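Local structure of enoyl-acyl carrier protein reductase (6KIA) at residues V23-L28 with F157-A162; V49-G54 with V84-G89; L187-L192 with M366-E371. The protein reduces enoyl-acyl carrier protein intermediates, presumably as a step of fatty acid synthesis, using bound NADH, and is associated with resistance to triclosan. One frame throughout, in Å; residues are numbered along the deposited sequence.

Interactions 1 and 2 adjoin in one sheet and share the cofactor, whereas interaction 3 stands apart from both. The centres of the first two lie about 9 Å from each other, and strands 21-25 and 47-56, neighbours in the sheet, join them: Leu24 N lies 2.8 Å from Val49 O, a probable hydrogen bond, and Glu27 OE2 lies 3.0 Å from Val53 N. Both touch the bound NADH (NAI), interaction 1 mainly at the adenosine ribose and interaction 2 at the adenine. Interaction 3, between 187-192 and 366-371, is centred about 31 Å from interaction 1 and 33 Å from interaction 2, with nearest atoms about 15 and 16 Å away.

Interaction 1 of 3, residues V23-L28 with F157-A162; sequences VLFGEL and FAHTMA. With NAI (1,4-dihydronicotinamide adenine dinucleotide), chain D.
Phe25 carries its ring trans to its own backbone N (chi1 -162°), while Met161 sets CG beside the backbone N (chi1 -59°) and then runs out extended; together these torsions place Met161 CE 3.5 Å from Phe25 CE2. The sulfur approaches the ring obliquely, with Met161 SD 4.7 Å from the Phe25 centroid, a Met-aromatic contact. On its other flank the thioether meets the cofactor, since Met161 SD is 3.6 Å from NAI C2A. Backbone evidence places the two strands side by side and parallel, their axes 22° apart. Ala158 N donates almost straight to Val23 O (2.8 Å), and Phe25 then bonds twice to the same neighbouring strand, its N to Ala158 O and its O to Thr160 N, straddling His159. Val23 and Phe157 lie alongside each other on the same sheet face as Phe25 and His159. Past the strand ends, the bonds pass to the cofactor. Thr160 OG1 donates to NAI O3B at 2.6 Å, and the cofactor's O3B hydroxyl in turn donates to Glu27 O at 2.7 Å, so O3B is gripped from both segments. Glu27 N adds a bond to NAI O2B (3.0 Å). Gly26, lacking a side chain, brings its CA to 3.3 Å from Thr160 OG1. A dinucleotide held at the carboxyl ends of adjacent parallel strands is characteristic of the Rossmann fold, to whose clan this family belongs.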
# COMPACT_ATOMS: atom_id res chain seq x y z
N VAL A 23 9.46 -13.87 3.95
CA VAL A 23 8.23 -13.95 4.72
C VAL A 23 7.29 -12.83 4.32
O VAL A 23 7.62 -11.66 4.50
CB VAL A 23 8.48 -13.88 6.23
CG1 VAL A 23 7.16 -14.03 6.99
CG2 VAL A 23 9.46 -14.97 6.65
N LEU A 24 6.14 -13.19 3.76
CA LEU A 24 5.14 -12.20 3.38
C LEU A 24 4.26 -11.89 4.57
O LEU A 24 3.46 -12.73 4.99
CB LEU A 24 4.30 -12.67 2.19
CG LEU A 24 3.38 -11.58 1.61
CD1 LEU A 24 4.20 -10.41 1.02
CD2 LEU A 24 2.39 -12.15 0.61
N PHE A 25 4.44 -10.70 5.14
CA PHE A 25 3.71 -10.30 6.33
C PHE A 25 2.48 -9.48 5.92
O PHE A 25 2.46 -8.24 6.01
CB PHE A 25 4.62 -9.53 7.30
CG PHE A 25 4.08 -9.45 8.71
CD1 PHE A 25 4.20 -10.54 9.57
CD2 PHE A 25 3.41 -8.33 9.15
CE1 PHE A 25 3.70 -10.49 10.86
CE2 PHE A 25 2.90 -8.26 10.46
CZ PHE A 25 3.04 -9.34 11.31
N GLY A 26 1.48 -10.21 5.42
CA GLY A 26 0.28 -9.68 4.79
C GLY A 26 -0.23 -10.74 3.83
O GLY A 26 0.48 -11.73 3.58
N GLU A 27 -1.43 -10.56 3.28
CA GLU A 27 -1.96 -11.52 2.31
C GLU A 27 -1.77 -11.03 0.88
O GLU A 27 -1.76 -9.82 0.63
CB GLU A 27 -3.44 -11.82 2.57
CG GLU A 27 -3.69 -12.50 3.91
CD GLU A 27 -5.12 -12.97 4.09
OE1 GLU A 27 -6.05 -12.33 3.53
OE2 GLU A 27 -5.31 -14.02 4.74
N LEU A 28 -1.58 -11.98 -0.03
CA LEU A 28 -1.32 -11.70 -1.43
C LEU A 28 -2.63 -11.74 -2.21
O LEU A 28 -3.35 -12.76 -2.17
CB LEU A 28 -0.34 -12.74 -1.99
CG LEU A 28 0.06 -12.50 -3.43
CD1 LEU A 28 0.88 -11.20 -3.53
CD2 LEU A 28 0.90 -13.70 -3.90
N PHE A 157 11.70 -10.02 5.61
CA PHE A 157 10.33 -9.88 6.09
C PHE A 157 9.67 -8.75 5.33
O PHE A 157 10.10 -7.61 5.47
CB PHE A 157 10.28 -9.59 7.61
CG PHE A 157 10.78 -10.71 8.48
CD1 PHE A 157 9.91 -11.70 8.93
CD2 PHE A 157 12.10 -10.75 8.86
CE1 PHE A 157 10.36 -12.72 9.76
CE2 PHE A 157 12.57 -11.75 9.69
CZ PHE A 157 11.70 -12.76 10.13
N ALA A 158 8.66 -9.05 4.51
CA ALA A 158 8.02 -8.02 3.69
C ALA A 158 6.61 -7.67 4.22
O ALA A 158 5.65 -8.43 4.08
CB ALA A 158 7.95 -8.48 2.23
N HIS A 159 6.51 -6.50 4.85
CA HIS A 159 5.24 -6.02 5.42
C HIS A 159 4.40 -5.40 4.32
O HIS A 159 4.93 -4.65 3.51
CB HIS A 159 5.56 -5.02 6.52
CG HIS A 159 4.37 -4.34 7.14
ND1 HIS A 159 3.77 -3.24 6.56
CD2 HIS A 159 3.75 -4.54 8.32
CE1 HIS A 159 2.79 -2.83 7.34
NE2 HIS A 159 2.75 -3.60 8.42
N THR A 160 3.10 -5.69 4.30
CA THR A 160 2.22 -5.12 3.27
C THR A 160 0.96 -4.54 3.87
O THR A 160 0.12 -4.01 3.14
CB THR A 160 1.78 -6.17 2.22
OG1 THR A 160 0.92 -7.12 2.85
CG2 THR A 160 2.97 -6.88 1.57
N MET A 161 0.77 -4.68 5.18
CA MET A 161 -0.54 -4.44 5.78
C MET A 161 -0.93 -2.98 5.78
O MET A 161 -0.16 -2.12 6.20
CB MET A 161 -0.57 -4.94 7.23
CG MET A 161 -0.28 -6.41 7.35
SD MET A 161 -0.31 -6.98 9.05
CE MET A 161 -0.18 -8.76 8.83
N ALA A 162 -2.15 -2.74 5.33
CA ALA A 162 -2.79 -1.42 5.41
C ALA A 162 -4.29 -1.66 5.44
O ALA A 162 -4.79 -2.53 4.75
CB ALA A 162 -2.40 -0.53 4.20
PA NAI D . -4.00 -5.09 -1.38
O1A NAI D . -3.60 -6.15 -2.36
O2A NAI D . -5.47 -5.00 -1.02
O5B NAI D . -3.10 -5.28 -0.08
C5B NAI D . -3.61 -4.93 1.19
C4B NAI D . -2.69 -5.70 2.18
O4B NAI D . -3.12 -5.23 3.59
C3B NAI D . -2.85 -6.97 2.13
O3B NAI D . -1.57 -7.71 2.27
C2B NAI D . -3.85 -7.32 3.40
O2B NAI D . -3.75 -8.76 3.72
C1B NAI D . -3.44 -6.53 4.33
N9A NAI D . -4.54 -6.13 5.23
C8A NAI D . -5.66 -5.39 5.08
N7A NAI D . -6.30 -5.37 6.25
C5A NAI D . -5.56 -6.09 7.13
C6A NAI D . -5.84 -6.35 8.47
N6A NAI D . -6.91 -5.98 9.35
N1A NAI D . -4.97 -7.10 9.16
C2A NAI D . -3.85 -7.61 8.55
N3A NAI D . -3.58 -7.34 7.21
C4A NAI D . -4.47 -6.58 6.51
O3 NAI D . -3.60 -3.58 -1.93
PN NAI D . -2.15 -2.88 -2.05
O1N NAI D . -1.23 -3.72 -2.89
O2N NAI D . -2.46 -1.52 -2.65
O5D NAI D . -1.58 -2.73 -0.57
C5D NAI D . -0.32 -3.26 -0.20
C4D NAI D . 0.52 -2.11 0.41
O4D NAI D . 0.83 -1.27 -0.56
C3D NAI D . -0.31 -1.31 1.41
O3D NAI D . 0.38 -1.08 2.59
C2D NAI D . -0.49 0.02 0.65
O2D NAI D . -0.83 1.08 1.62
C1D NAI D . 0.65 0.19 0.03
N1N NAI D . 0.59 1.14 -1.08
C2N NAI D . -0.45 1.14 -1.98
C3N NAI D . -0.50 2.11 -2.99
C7N NAI D . -1.62 2.12 -4.03
O7N NAI D . -1.85 3.12 -4.70
N7N NAI D . -2.40 0.94 -4.21
C4N NAI D . 0.49 3.07 -3.12
C5N NAI D . 1.57 3.03 -2.23
C6N NAI D . 1.61 2.07 -1.21

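Interaction 2 of 3, residues V49-G54 with V84-G89; sequences VGITVG and VPLMAG. With NAI (1,4-dihydronicotinamide adenine dinucleotide), chain D.
Val53 and Met87 touch at CB and SD, 3.9 Å apart, and both lie against the same face of the cofactor's adenine. Val53 CG1 stands almost directly above NAI C2A at 3.5 Å, and Met87 SD lies over the exocyclic amine, 3.7 Å from NAI N6A. Met87 reaches that place because its chain, although CG is trans to the backbone N, folds back at chi2 (83°) and again at chi3. Ala88 CB, 3.4 Å from NAI N1A, lies displaced to the other side of the plane. Near the plane of the base, at the side bearing N1A and N6A, Ala88 pairs through its backbone: its N donates to NAI N1A (2.9 Å), and its O accepts from N6A. Between the segments a single direct hydrogen bond forms, Leu86 N to Thr52 O at 2.9 Å, in the carbonyl plane and on a lone pair. Alongside, water 1 bridges Thr52 N and Val84 O. Deeper in, Ile51 CG2 packs across Leu86 CD1 at 3.7 Å, the two side chains nearly perpendicular. Thr52 OG1 accepts from Gly54 N at 3.0 Å, closing an ST turn, and is also bonded to Glu27 OE2; Glu27 thus ties the turn that carries Val53 against the adenine face to the neighbouring strand end. Val53 O is buried by the contact without a partner in the model. A donor and an acceptor from one backbone residue match the N1A and N6A pattern, which is consistent with recognition of adenine by main-chain chemistry, with side chains supplying apolar cover.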
# COMPACT_ATOMS: atom_id res chain seq x y z
N VAL A 49 7.38 -18.08 2.60
CA VAL A 49 6.47 -18.33 3.72
C VAL A 49 5.56 -17.11 3.86
O VAL A 49 5.94 -16.00 3.51
CB VAL A 49 7.25 -18.63 5.03
CG1 VAL A 49 6.30 -18.90 6.20
CG2 VAL A 49 8.17 -19.82 4.80
N GLY A 50 4.32 -17.33 4.29
CA GLY A 50 3.42 -16.22 4.53
C GLY A 50 2.49 -16.41 5.72
O GLY A 50 2.36 -17.49 6.30
N ILE A 51 1.80 -15.33 6.07
CA ILE A 51 0.79 -15.36 7.11
C ILE A 51 -0.61 -15.37 6.51
O ILE A 51 -0.78 -15.17 5.30
CB ILE A 51 0.95 -14.15 8.09
CG1 ILE A 51 0.78 -12.80 7.39
CG2 ILE A 51 2.33 -14.18 8.73
CD1 ILE A 51 -0.64 -12.27 7.29
N THR A 52 -1.60 -15.60 7.35
CA THR A 52 -3.00 -15.44 6.95
C THR A 52 -3.66 -14.55 8.00
O THR A 52 -3.22 -14.51 9.15
CB THR A 52 -3.73 -16.81 6.84
OG1 THR A 52 -5.12 -16.61 6.57
CG2 THR A 52 -3.60 -17.58 8.14
N VAL A 53 -4.70 -13.82 7.62
CA VAL A 53 -5.45 -13.07 8.62
C VAL A 53 -6.57 -13.94 9.19
O VAL A 53 -7.28 -13.54 10.11
CB VAL A 53 -6.04 -11.77 8.05
CG1 VAL A 53 -4.92 -10.84 7.62
CG2 VAL A 53 -7.00 -12.07 6.89
N GLY A 54 -6.71 -15.15 8.65
CA GLY A 54 -7.75 -16.06 9.10
C GLY A 54 -9.10 -15.66 8.53
O GLY A 54 -9.16 -14.87 7.59
N VAL A 84 -2.26 -19.14 11.61
CA VAL A 84 -2.64 -18.39 12.80
C VAL A 84 -3.36 -17.14 12.31
O VAL A 84 -2.88 -16.47 11.39
CB VAL A 84 -1.42 -18.03 13.66
CG1 VAL A 84 -1.82 -17.08 14.79
CG2 VAL A 84 -0.74 -19.30 14.19
N PRO A 85 -4.56 -16.85 12.85
CA PRO A 85 -5.30 -15.69 12.32
C PRO A 85 -4.71 -14.35 12.73
O PRO A 85 -5.04 -13.82 13.81
CB PRO A 85 -6.71 -15.88 12.89
CG PRO A 85 -6.51 -16.71 14.13
CD PRO A 85 -5.34 -17.61 13.85
N LEU A 86 -3.88 -13.77 11.87
CA LEU A 86 -3.15 -12.55 12.19
C LEU A 86 -3.90 -11.34 11.68
O LEU A 86 -3.36 -10.54 10.90
CB LEU A 86 -1.74 -12.58 11.58
CG LEU A 86 -0.56 -13.03 12.44
CD1 LEU A 86 0.76 -12.63 11.75
CD2 LEU A 86 -0.64 -12.48 13.85
N MET A 87 -5.15 -11.22 12.10
CA MET A 87 -5.96 -10.05 11.74
C MET A 87 -5.59 -8.84 12.58
O MET A 87 -5.70 -8.87 13.80
CB MET A 87 -7.44 -10.36 11.94
CG MET A 87 -8.31 -9.23 11.47
SD MET A 87 -8.57 -9.31 9.71
CE MET A 87 -9.94 -10.47 9.70
N ALA A 88 -5.15 -7.75 11.94
CA ALA A 88 -4.83 -6.54 12.68
C ALA A 88 -6.05 -5.66 12.85
O ALA A 88 -7.09 -5.90 12.23
CB ALA A 88 -3.73 -5.77 12.00
N GLY A 89 -5.92 -4.65 13.70
CA GLY A 89 -7.03 -3.76 14.00
C GLY A 89 -7.80 -4.27 15.20
O GLY A 89 -7.63 -5.41 15.62
PA NAI D . -4.00 -5.09 -1.38
O1A NAI D . -3.60 -6.15 -2.36
O2A NAI D . -5.47 -5.00 -1.02
O5B NAI D . -3.10 -5.28 -0.08
C5B NAI D . -3.61 -4.93 1.19
C4B NAI D . -2.69 -5.70 2.18
O4B NAI D . -3.12 -5.23 3.59
C3B NAI D . -2.85 -6.97 2.13
O3B NAI D . -1.57 -7.71 2.27
C2B NAI D . -3.85 -7.32 3.40
O2B NAI D . -3.75 -8.76 3.72
C1B NAI D . -3.44 -6.53 4.33
N9A NAI D . -4.54 -6.13 5.23
C8A NAI D . -5.66 -5.39 5.08
N7A NAI D . -6.30 -5.37 6.25
C5A NAI D . -5.56 -6.09 7.13
C6A NAI D . -5.84 -6.35 8.47
N6A NAI D . -6.91 -5.98 9.35
N1A NAI D . -4.97 -7.10 9.16
C2A NAI D . -3.85 -7.61 8.55
N3A NAI D . -3.58 -7.34 7.21
C4A NAI D . -4.47 -6.58 6.51
O3 NAI D . -3.60 -3.58 -1.93
PN NAI D . -2.15 -2.88 -2.05
O1N NAI D . -1.23 -3.72 -2.89
O2N NAI D . -2.46 -1.52 -2.65
O5D NAI D . -1.58 -2.73 -0.57
C5D NAI D . -0.32 -3.26 -0.20
C4D NAI D . 0.52 -2.11 0.41
O4D NAI D . 0.83 -1.27 -0.56
C3D NAI D . -0.31 -1.31 1.41
O3D NAI D . 0.38 -1.08 2.59
C2D NAI D . -0.49 0.02 0.65
O2D NAI D . -0.83 1.08 1.62
C1D NAI D . 0.65 0.19 0.03
N1N NAI D . 0.59 1.14 -1.08
C2N NAI D . -0.45 1.14 -1.98
C3N NAI D . -0.50 2.11 -2.99
C7N NAI D . -1.62 2.12 -4.03
O7N NAI D . -1.85 3.12 -4.70
N7N NAI D . -2.40 0.94 -4.21
C4N NAI D . 0.49 3.07 -3.12
C5N NAI D . 1.57 3.03 -2.23
C6N NAI D . 1.61 2.07 -1.21
O HOH W 1 -0.53 -16.25 10.08

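Interaction 3 of 3, residues L187-L192 with M366-E371; sequences LSSSAL and MPNTAE
Ser189 and Asn368 make the tight part of this contact, exchanging two hydrogen bonds in opposite directions. Ser189 N donates to Asn368 OD1 at 2.7 Å with an N-H...O angle of 165°, the donor tilted 28° from the plane of the amide carbonyl. In return Asn368 N donates to Ser189 OG at 3.1 Å. The reciprocity follows from the side-chain shapes: Asn368 places CG between its backbone N and carbonyl carbon (chi1 60°), which, with chi2 near zero, brings OD1 to the serine N, and the hydroxyl of Ser189 is held in the equivalent position, facing Asn368 N. The fit is close, as Ser189 OG also comes within 3.1 Å of Pro367 CA, and both Ser189 and Asn368 are buried. Ser188 contributes mainly backbone, with its CA 3.3 Å from Asn368 OD1; its hydroxyl is engaged within its own helix, accepting from Ala191 N (3.2 Å) as the N-cap. Because Ser189 opens a helix, its N-H belongs to the electropositive end, which would tend to favour the amide oxygen as acceptor.

The other side is slacker. The Pro367 ring is exposed and meets Ser190 OG through Pro367 CB (3.5 Å), with CG a little farther away, an apolar contact of ring carbons with a hydroxyl oxygen. The whole contact buries just 199 Å².

Thr369 likewise caps helix 370-385 through Leu372 N, so a capped helix start stands on each segment. Leu187 packs on Ile174 and Arg177, and Leu192 on Phe171 and Ile178, all of helix 169-180, while Ser259, in a loop, touches Ser189 and bonds to Met366 O. The contact therefore joins the starts of helices 189-194 and 370-385 beside helix 169-180.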
# COMPACT_ATOMS: atom_id res chain seq x y z
N LEU A 187 -18.49 16.09 0.34
CA LEU A 187 -18.30 16.08 1.79
C LEU A 187 -16.81 16.14 2.06
O LEU A 187 -16.07 15.32 1.54
CB LEU A 187 -18.92 14.83 2.41
CG LEU A 187 -18.92 14.72 3.93
CD1 LEU A 187 -19.63 15.89 4.58
CD2 LEU A 187 -19.57 13.40 4.32
N SER A 188 -16.36 17.11 2.85
CA SER A 188 -14.93 17.28 3.05
C SER A 188 -14.37 16.19 3.95
O SER A 188 -15.06 15.68 4.83
CB SER A 188 -14.61 18.66 3.63
OG SER A 188 -14.67 18.64 5.05
N SER A 189 -13.10 15.85 3.71
CA SER A 189 -12.37 14.89 4.52
C SER A 189 -12.38 15.29 6.00
O SER A 189 -12.48 14.44 6.90
CB SER A 189 -10.93 14.76 4.02
OG SER A 189 -10.32 16.04 3.94
N SER A 190 -12.31 16.60 6.22
CA SER A 190 -12.32 17.18 7.56
C SER A 190 -13.58 16.83 8.34
O SER A 190 -13.53 16.65 9.56
CB SER A 190 -12.15 18.69 7.48
OG SER A 190 -10.81 19.01 7.16
N ALA A 191 -14.71 16.77 7.64
CA ALA A 191 -15.98 16.41 8.29
C ALA A 191 -15.90 15.01 8.91
O ALA A 191 -16.36 14.77 10.03
CB ALA A 191 -17.14 16.49 7.29
N LEU A 192 -15.29 14.07 8.18
CA LEU A 192 -15.09 12.74 8.72
C LEU A 192 -14.09 12.77 9.87
O LEU A 192 -14.33 12.22 10.95
CB LEU A 192 -14.59 11.77 7.65
CG LEU A 192 -14.27 10.36 8.15
CD1 LEU A 192 -15.48 9.69 8.74
CD2 LEU A 192 -13.65 9.50 7.02
N MET A 366 -3.46 16.84 2.91
CA MET A 366 -4.34 17.99 3.02
C MET A 366 -5.82 17.59 2.98
O MET A 366 -6.18 16.55 2.45
CB MET A 366 -4.03 18.98 1.90
CG MET A 366 -2.60 19.54 1.98
SD MET A 366 -2.12 20.55 0.57
CE MET A 366 -3.21 21.97 0.80
N PRO A 367 -6.70 18.43 3.56
CA PRO A 367 -8.14 18.21 3.38
C PRO A 367 -8.55 18.41 1.91
O PRO A 367 -7.94 19.22 1.21
CB PRO A 367 -8.78 19.29 4.27
CG PRO A 367 -7.69 19.71 5.23
CD PRO A 367 -6.40 19.53 4.49
N ASN A 368 -9.56 17.69 1.44
CA ASN A 368 -10.00 17.92 0.08
C ASN A 368 -10.92 19.16 0.07
O ASN A 368 -11.20 19.73 1.12
CB ASN A 368 -10.71 16.69 -0.48
CG ASN A 368 -11.92 16.31 0.32
OD1 ASN A 368 -12.15 16.82 1.41
ND2 ASN A 368 -12.73 15.41 -0.23
N THR A 369 -11.33 19.58 -1.12
CA THR A 369 -12.23 20.73 -1.28
C THR A 369 -13.20 20.44 -2.41
O THR A 369 -12.98 19.53 -3.21
CB THR A 369 -11.47 22.03 -1.64
OG1 THR A 369 -10.84 21.87 -2.92
CG2 THR A 369 -10.44 22.39 -0.59
N ALA A 370 -14.26 21.23 -2.49
CA ALA A 370 -15.22 21.07 -3.57
C ALA A 370 -14.58 21.28 -4.95
O ALA A 370 -14.91 20.58 -5.90
CB ALA A 370 -16.40 22.05 -3.37
N GLU A 371 -13.68 22.26 -5.06
CA GLU A 371 -12.98 22.55 -6.32
C GLU A 371 -12.12 21.34 -6.74
O GLU A 371 -12.08 20.95 -7.94
CB GLU A 371 -12.10 23.79 -6.18
CG GLU A 371 -12.85 25.09 -5.93
CD GLU A 371 -13.44 25.18 -4.52
OE1 GLU A 371 -12.85 24.63 -3.57
OE2 GLU A 371 -14.52 25.81 -4.38